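Histone-lysine N-methyltransferase, H3 lysine-9 specific SUVH4 (Arabidopsis thaliana, PDB 4QEO) methylates histone H3 to lay down a mark of transcriptional repression and binds methylated DNA, so coupling DNA methylation to histone methylation in gene silencing. Local coordinates at residues 154-157 and 158-162; 374-377 and 378-381; 69-72 and 73-76. All coordinates share one frame; numbering follows the deposited sequence.

Contact 1 of 3, residues 154-157 and 158-162; sequences ALKH and CCEYN
Lys156 slants its side chain across to the carboxylate of Glu160, one helical turn further on. Lys156 NZ gives a salt bridge of 2.7 Å to Glu160 OE2. It meets that oxygen on its syn side, 16° out of the carboxylate plane. The lysine leaves the helix with CG anti to the backbone N (chi1 151°), and a bend at chi4 turns NZ onto the acid. Lys156 CG also lies 3.7 Å from Glu160 OE2. The other oxygen, Glu160 OE1, sits at the edge of the His157 ring, 3.6 Å from His157 CD2. The ring and the carboxylate planes are 42° apart. His157 ND1 is held elsewhere, by the carbonyl of Pro105. This is an i to i+4 ion pair near the C-terminal end of helix 151-161 of the SRA domain. Backbone bonds accompany it, such as Glu160 N to Lys156 O at 3.0 Å. His157 O accepts from Tyr161 N at 2.9 Å and lies at the edge of the Tyr161 ring, 3.4 Å from Tyr161 CD2. Asn162 then takes a positive phi and closes the helix in a Schellman motif. Ala154, Leu155 and Cys158 pack on Ala107 of strand 106-112.

Contact 2 of 3, residues 374-377 and 378-381; sequences YIPA and GSPV
Gly378 is the second corner of a turn in which Ser379, the next residue, folds back onto Pro376. Its phi is positive, as the second corner of a type II turn requires, and glycine adopts this easily. Ser379 carries the contact. Its backbone donates from Ser379 N to Pro376 O at 3.1 Å, with an N-H...O angle of 152°. Its hydroxyl donates to the same oxygen, Ser379 OG to Pro376 O, at 2.9 Å. The two donors reach that carbonyl from the same face of its plane, the hydroxyl tilted 35° from it. Ser379 OG lies beside its own backbone N (chi1 -61°), which lets both groups grip one acceptor. The main-chain bond closes a type II beta turn from Pro376 to Ser379, with Ala377 and Gly378 at its corners. The turn lies between strand 367-371 and strand 380-383 of the SET domain. Ser379 OG also rests against the Pro376 ring, 3.4 Å from Pro376 CD. Ser379 CB comes within 4.1 Å of Ile375 CG2, a loose contact. The turn is tied to its surroundings by Asn491, whose OD1 accepts from Ala377 N, and by Arg323, whose NE donates to Ala377 O. Pro380 opens the strand and packs on Phe487, and Val381 continues it, bonded through its backbone to Leu486 of strand 483-488.

Contact 3 of 3, residues 69-72 and 73-76; sequences FFSR and AEMC. With nucleotides of chain B.
Phe69 lies with one ring face against the side chain of Met75. Met75 CG sits 3.5 Å from the centroid of the Phe69 ring and 18° off the ring normal, a CH-pi contact. Met75 SD follows obliquely, 4.3 Å from the same centroid, as a Met-aromatic contact. A bend at chi3 (-89°) then carries CE back to Arg72, where Met75 CE packs 3.5 Å from Arg72 CD. This is the tightly packed side, and Phe80 and Tyr182 help to enclose it. Glu74 also belongs to the buried part. Its carboxylate reaches back to the chain before the helix, and Glu74 OE2 accepts from Phe70 N at 2.9 Å. The bond is nearly straight at the hydrogen, but it arrives from well above the carboxylate plane. The same oxygen lies at the edges of both the Phe69 and Phe70 rings, whose planes stand nearly upright to the carboxylate. Glu74 OE1 has a weak bond from Asn491 ND2.

The other side is polar and faces DNA. Arg72 N donates to OP1 of DT9 of chain B at 3.0 Å, almost in line. Arg72 NH1 donates to OP1 of DA8 of chain B at 3.0 Å, with the phosphate oxygen at the edge of the guanidinium. Bends at chi2 and chi3 set the guanidinium beside the phosphate of DA8 of chain B. Its NH2 is held by the carbonyls of His83 and Asn86, which helps to fix the group that meets the phosphate.

Ser71 caps the helix. Ser71 OG, placed between the backbone N and the carbonyl carbon (chi1 72°), accepts from Glu74 N at 2.9 Å. Ser71 is thus the N-cap of helix 72-78, at a helix start where the SRA domain grips two successive phosphates of the DNA backbone.

How the contacts relate
Contacts 1 and 3 both lie in the SRA domain, about 25 Å apart between centres, but on different helices. Contact 1 is partly buried, near the C-terminal end of its helix, and its more exposed side carries an ion pair. Contact 3 is buried at a helix start, where a capping serine, aromatic packing and phosphate binding meet. Contact 2 is a buried turn of the SET domain, held by two bonds to one carbonyl and without charge pairing between its segments. Contacts 2 and 3 touch across the two domains: the rings of Tyr374 and Phe70 meet nearly perpendicular, and Asn491 bonds Ala377 of contact 2 and, weakly, Glu74 of contact 3. Contact 1 touches neither.

Contact 1 of 3, residues 154-157 and 158-162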
# COMPACT_ATOMS: atom_id res chain seq x y z
N ALA A 154 -19.14 5.63 27.50
CA ALA A 154 -19.04 4.42 26.68
C ALA A 154 -17.95 3.47 27.18
O ALA A 154 -18.17 2.24 27.30
CB ALA A 154 -18.80 4.81 25.19
N LEU A 155 -16.78 4.04 27.48
CA LEU A 155 -15.68 3.26 28.07
C LEU A 155 -16.04 2.75 29.46
O LEU A 155 -15.68 1.63 29.85
CB LEU A 155 -14.40 4.10 28.14
CG LEU A 155 -13.72 4.35 26.78
CD1 LEU A 155 -12.62 5.40 26.93
CD2 LEU A 155 -13.15 3.04 26.26
N LYS A 156 -16.77 3.56 30.22
CA LYS A 156 -17.24 3.09 31.53
C LYS A 156 -18.12 1.85 31.39
O LYS A 156 -18.00 0.88 32.14
CB LYS A 156 -17.99 4.22 32.27
CG LYS A 156 -19.08 3.78 33.26
CD LYS A 156 -19.76 5.04 33.89
CE LYS A 156 -21.09 4.74 34.61
NZ LYS A 156 -20.88 3.97 35.86
N HIS A 157 -19.01 1.86 30.40
CA HIS A 157 -19.89 0.71 30.21
C HIS A 157 -19.08 -0.51 29.74
O HIS A 157 -19.40 -1.65 30.11
CB HIS A 157 -21.03 1.03 29.23
CG HIS A 157 -22.06 1.98 29.80
ND1 HIS A 157 -22.82 2.81 29.01
CD2 HIS A 157 -22.43 2.22 31.08
CE1 HIS A 157 -23.64 3.52 29.79
NE2 HIS A 157 -23.41 3.18 31.05
N CYS A 158 -18.05 -0.27 28.94
CA CYS A 158 -17.17 -1.37 28.54
C CYS A 158 -16.56 -2.06 29.76
O CYS A 158 -16.55 -3.31 29.84
CB CYS A 158 -16.04 -0.87 27.63
SG CYS A 158 -16.56 -0.46 25.96
N CYS A 159 -16.03 -1.25 30.67
CA CYS A 159 -15.48 -1.76 31.93
C CYS A 159 -16.52 -2.57 32.69
O CYS A 159 -16.24 -3.67 33.15
CB CYS A 159 -15.05 -0.57 32.83
SG CYS A 159 -14.33 -1.09 34.41
N GLU A 160 -17.72 -2.01 32.81
CA GLU A 160 -18.78 -2.65 33.58
C GLU A 160 -19.33 -3.95 32.96
O GLU A 160 -19.85 -4.81 33.68
CB GLU A 160 -19.90 -1.65 33.84
CG GLU A 160 -19.47 -0.64 34.93
CD GLU A 160 -20.33 0.60 35.00
OE1 GLU A 160 -21.23 0.76 34.16
OE2 GLU A 160 -20.08 1.43 35.92
N TYR A 161 -19.20 -4.10 31.65
CA TYR A 161 -19.69 -5.31 30.96
C TYR A 161 -18.64 -6.26 30.38
O TYR A 161 -18.99 -7.24 29.71
CB TYR A 161 -20.67 -4.93 29.86
CG TYR A 161 -22.00 -4.56 30.40
CD1 TYR A 161 -22.94 -5.55 30.67
CD2 TYR A 161 -22.33 -3.23 30.69
CE1 TYR A 161 -24.18 -5.23 31.18
CE2 TYR A 161 -23.57 -2.90 31.21
CZ TYR A 161 -24.49 -3.91 31.45
OH TYR A 161 -25.72 -3.63 31.96
N ASN A 162 -17.38 -5.98 30.66
CA ASN A 162 -16.26 -6.72 30.12
C ASN A 162 -16.20 -6.74 28.59
O ASN A 162 -15.79 -7.73 27.98
CB ASN A 162 -16.25 -8.14 30.70
CG ASN A 162 -15.81 -8.16 32.13
OD1 ASN A 162 -15.25 -7.18 32.61
ND2 ASN A 162 -16.08 -9.27 32.83

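Contact 2 of 3, residues 374-377 and 378-381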
# COMPACT_ATOMS: atom_id res chain seq x y z
N TYR A 374 8.27 2.80 3.35
CA TYR A 374 6.87 2.83 2.94
C TYR A 374 6.73 3.15 1.46
O TYR A 374 7.41 4.04 0.96
CB TYR A 374 6.11 3.84 3.80
CG TYR A 374 5.89 3.36 5.23
CD1 TYR A 374 4.86 2.47 5.52
CD2 TYR A 374 6.70 3.79 6.27
CE1 TYR A 374 4.65 2.02 6.82
CE2 TYR A 374 6.50 3.34 7.57
CZ TYR A 374 5.48 2.45 7.83
OH TYR A 374 5.27 2.01 9.13
N ILE A 375 5.86 2.40 0.78
CA ILE A 375 5.54 2.67 -0.63
C ILE A 375 4.06 3.02 -0.79
O ILE A 375 3.18 2.17 -0.60
CB ILE A 375 5.88 1.46 -1.52
CG1 ILE A 375 7.36 1.10 -1.39
CG2 ILE A 375 5.52 1.76 -2.97
CD1 ILE A 375 7.78 -0.08 -2.23
N PRO A 376 3.76 4.29 -1.11
CA PRO A 376 2.37 4.70 -1.28
C PRO A 376 1.73 4.06 -2.51
O PRO A 376 2.40 3.86 -3.52
CB PRO A 376 2.47 6.23 -1.47
CG PRO A 376 3.81 6.60 -0.90
CD PRO A 376 4.69 5.43 -1.21
N ALA A 377 0.44 3.75 -2.41
CA ALA A 377 -0.31 3.18 -3.52
C ALA A 377 -0.29 4.13 -4.71
O ALA A 377 -0.57 5.31 -4.56
CB ALA A 377 -1.76 2.91 -3.09
N GLY A 378 0.03 3.61 -5.89
CA GLY A 378 0.12 4.42 -7.08
C GLY A 378 1.55 4.78 -7.44
O GLY A 378 1.80 5.29 -8.52
N SER A 379 2.48 4.52 -6.53
CA SER A 379 3.88 4.86 -6.79
C SER A 379 4.44 3.85 -7.76
O SER A 379 4.13 2.65 -7.67
CB SER A 379 4.72 4.85 -5.50
OG SER A 379 4.26 5.79 -4.55
N PRO A 380 5.27 4.32 -8.70
CA PRO A 380 5.96 3.37 -9.57
C PRO A 380 7.05 2.65 -8.79
O PRO A 380 7.74 3.26 -7.98
CB PRO A 380 6.59 4.27 -10.64
CG PRO A 380 6.76 5.59 -9.96
CD PRO A 380 5.60 5.72 -9.02
N VAL A 381 7.17 1.35 -9.02
CA VAL A 381 8.28 0.58 -8.47
C VAL A 381 9.38 0.40 -9.52
O VAL A 381 10.54 0.73 -9.26
CB VAL A 381 7.81 -0.78 -7.91
CG1 VAL A 381 9.01 -1.60 -7.42
CG2 VAL A 381 6.83 -0.56 -6.78

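Contact 3 of 3, residues 69-72 and 73-76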
# COMPACT_ATOMS: atom_id res chain seq x y z
N PHE A 69 -2.58 1.27 9.16
CA PHE A 69 -3.39 2.24 8.44
C PHE A 69 -2.51 3.44 8.16
O PHE A 69 -1.67 3.79 8.98
CB PHE A 69 -4.61 2.66 9.26
CG PHE A 69 -5.64 1.58 9.45
CD1 PHE A 69 -6.51 1.24 8.42
CD2 PHE A 69 -5.76 0.94 10.67
CE1 PHE A 69 -7.47 0.25 8.60
CE2 PHE A 69 -6.72 -0.05 10.87
CZ PHE A 69 -7.58 -0.39 9.85
N PHE A 70 -2.70 4.08 7.00
CA PHE A 70 -1.82 5.18 6.60
C PHE A 70 -2.43 6.56 6.86
O PHE A 70 -1.80 7.59 6.62
CB PHE A 70 -1.35 4.99 5.14
CG PHE A 70 -0.44 3.80 4.98
CD1 PHE A 70 -0.95 2.51 5.00
CD2 PHE A 70 0.92 3.96 4.87
CE1 PHE A 70 -0.13 1.42 4.89
CE2 PHE A 70 1.75 2.86 4.75
CZ PHE A 70 1.22 1.59 4.76
N SER A 71 -3.65 6.57 7.41
CA SER A 71 -4.35 7.81 7.75
C SER A 71 -5.56 7.51 8.64
O SER A 71 -6.03 6.37 8.66
CB SER A 71 -4.80 8.52 6.48
OG SER A 71 -5.89 7.83 5.87
N ARG A 72 -6.05 8.50 9.39
CA ARG A 72 -7.31 8.34 10.14
C ARG A 72 -8.44 8.07 9.14
O ARG A 72 -9.33 7.22 9.37
CB ARG A 72 -7.61 9.59 11.01
CG ARG A 72 -6.69 9.78 12.25
CD ARG A 72 -6.97 8.69 13.36
NE ARG A 72 -8.40 8.70 13.66
CZ ARG A 72 -8.93 9.32 14.71
NH1 ARG A 72 -8.17 9.90 15.63
NH2 ARG A 72 -10.25 9.32 14.85
N ALA A 73 -8.36 8.75 8.00
CA ALA A 73 -9.36 8.61 6.94
C ALA A 73 -9.52 7.17 6.45
O ALA A 73 -10.63 6.73 6.20
CB ALA A 73 -9.04 9.56 5.76
N GLU A 74 -8.41 6.45 6.29
CA GLU A 74 -8.47 5.05 5.84
C GLU A 74 -9.32 4.21 6.78
O GLU A 74 -10.13 3.36 6.35
CB GLU A 74 -7.06 4.45 5.79
CG GLU A 74 -6.38 4.47 4.47
CD GLU A 74 -5.30 3.41 4.36
OE1 GLU A 74 -4.89 3.09 3.23
OE2 GLU A 74 -4.86 2.89 5.41
N MET A 75 -9.11 4.44 8.08
CA MET A 75 -9.90 3.78 9.12
C MET A 75 -11.37 4.10 8.99
O MET A 75 -12.22 3.21 9.15
CB MET A 75 -9.39 4.16 10.53
CG MET A 75 -7.99 3.63 10.77
SD MET A 75 -7.43 3.79 12.47
CE MET A 75 -6.72 5.38 12.36
N CYS A 76 -11.69 5.36 8.69
CA CYS A 76 -13.09 5.66 8.38
C CYS A 76 -13.60 4.90 7.15
O CYS A 76 -14.73 4.40 7.14
CB CYS A 76 -13.29 7.16 8.14
SG CYS A 76 -12.83 8.21 9.54
P DA B 8 -5.19 12.11 16.22
OP1 DA B 8 -5.32 10.69 16.35
OP2 DA B 8 -3.94 12.66 15.82
O5' DA B 8 -6.27 12.45 15.13
C5' DA B 8 -6.27 13.71 14.49
C4' DA B 8 -6.39 13.54 13.00
O4' DA B 8 -6.94 14.74 12.44
C3' DA B 8 -5.05 13.37 12.30
O3' DA B 8 -5.24 12.65 11.09
C2' DA B 8 -4.59 14.80 12.14
C1' DA B 8 -5.88 15.60 12.06
N9 DA B 8 -5.97 16.79 12.89
C8 DA B 8 -5.44 17.02 14.14
N7 DA B 8 -5.75 18.19 14.64
C5 DA B 8 -6.55 18.76 13.66
C6 DA B 8 -7.20 20.01 13.59
N6 DA B 8 -7.16 20.92 14.55
N1 DA B 8 -7.92 20.27 12.48
C2 DA B 8 -7.97 19.35 11.52
N3 DA B 8 -7.41 18.15 11.48
C4 DA B 8 -6.70 17.91 12.59
P DT B 9 -4.12 12.11 10.17
OP1 DT B 9 -4.66 11.11 9.32
OP2 DT B 9 -2.98 11.82 10.98
O5' DT B 9 -3.78 13.38 9.29
C5' DT B 9 -4.68 13.83 8.28
C4' DT B 9 -4.31 15.20 7.78
O4' DT B 9 -4.61 16.19 8.76
C3' DT B 9 -2.83 15.42 7.43
O3' DT B 9 -2.65 15.26 6.04
C2' DT B 9 -2.56 16.85 7.85
C1' DT B 9 -3.86 17.34 8.44
N1 DT B 9 -3.75 18.12 9.67
C2 DT B 9 -4.38 19.34 9.73
O2 DT B 9 -4.98 19.83 8.80
N3 DT B 9 -4.26 19.98 10.93
C4 DT B 9 -3.61 19.52 12.06
O4 DT B 9 -3.61 20.20 13.07
C5 DT B 9 -2.99 18.23 11.93
C7 DT B 9 -2.24 17.66 13.09
C6 DT B 9 -3.10 17.59 10.76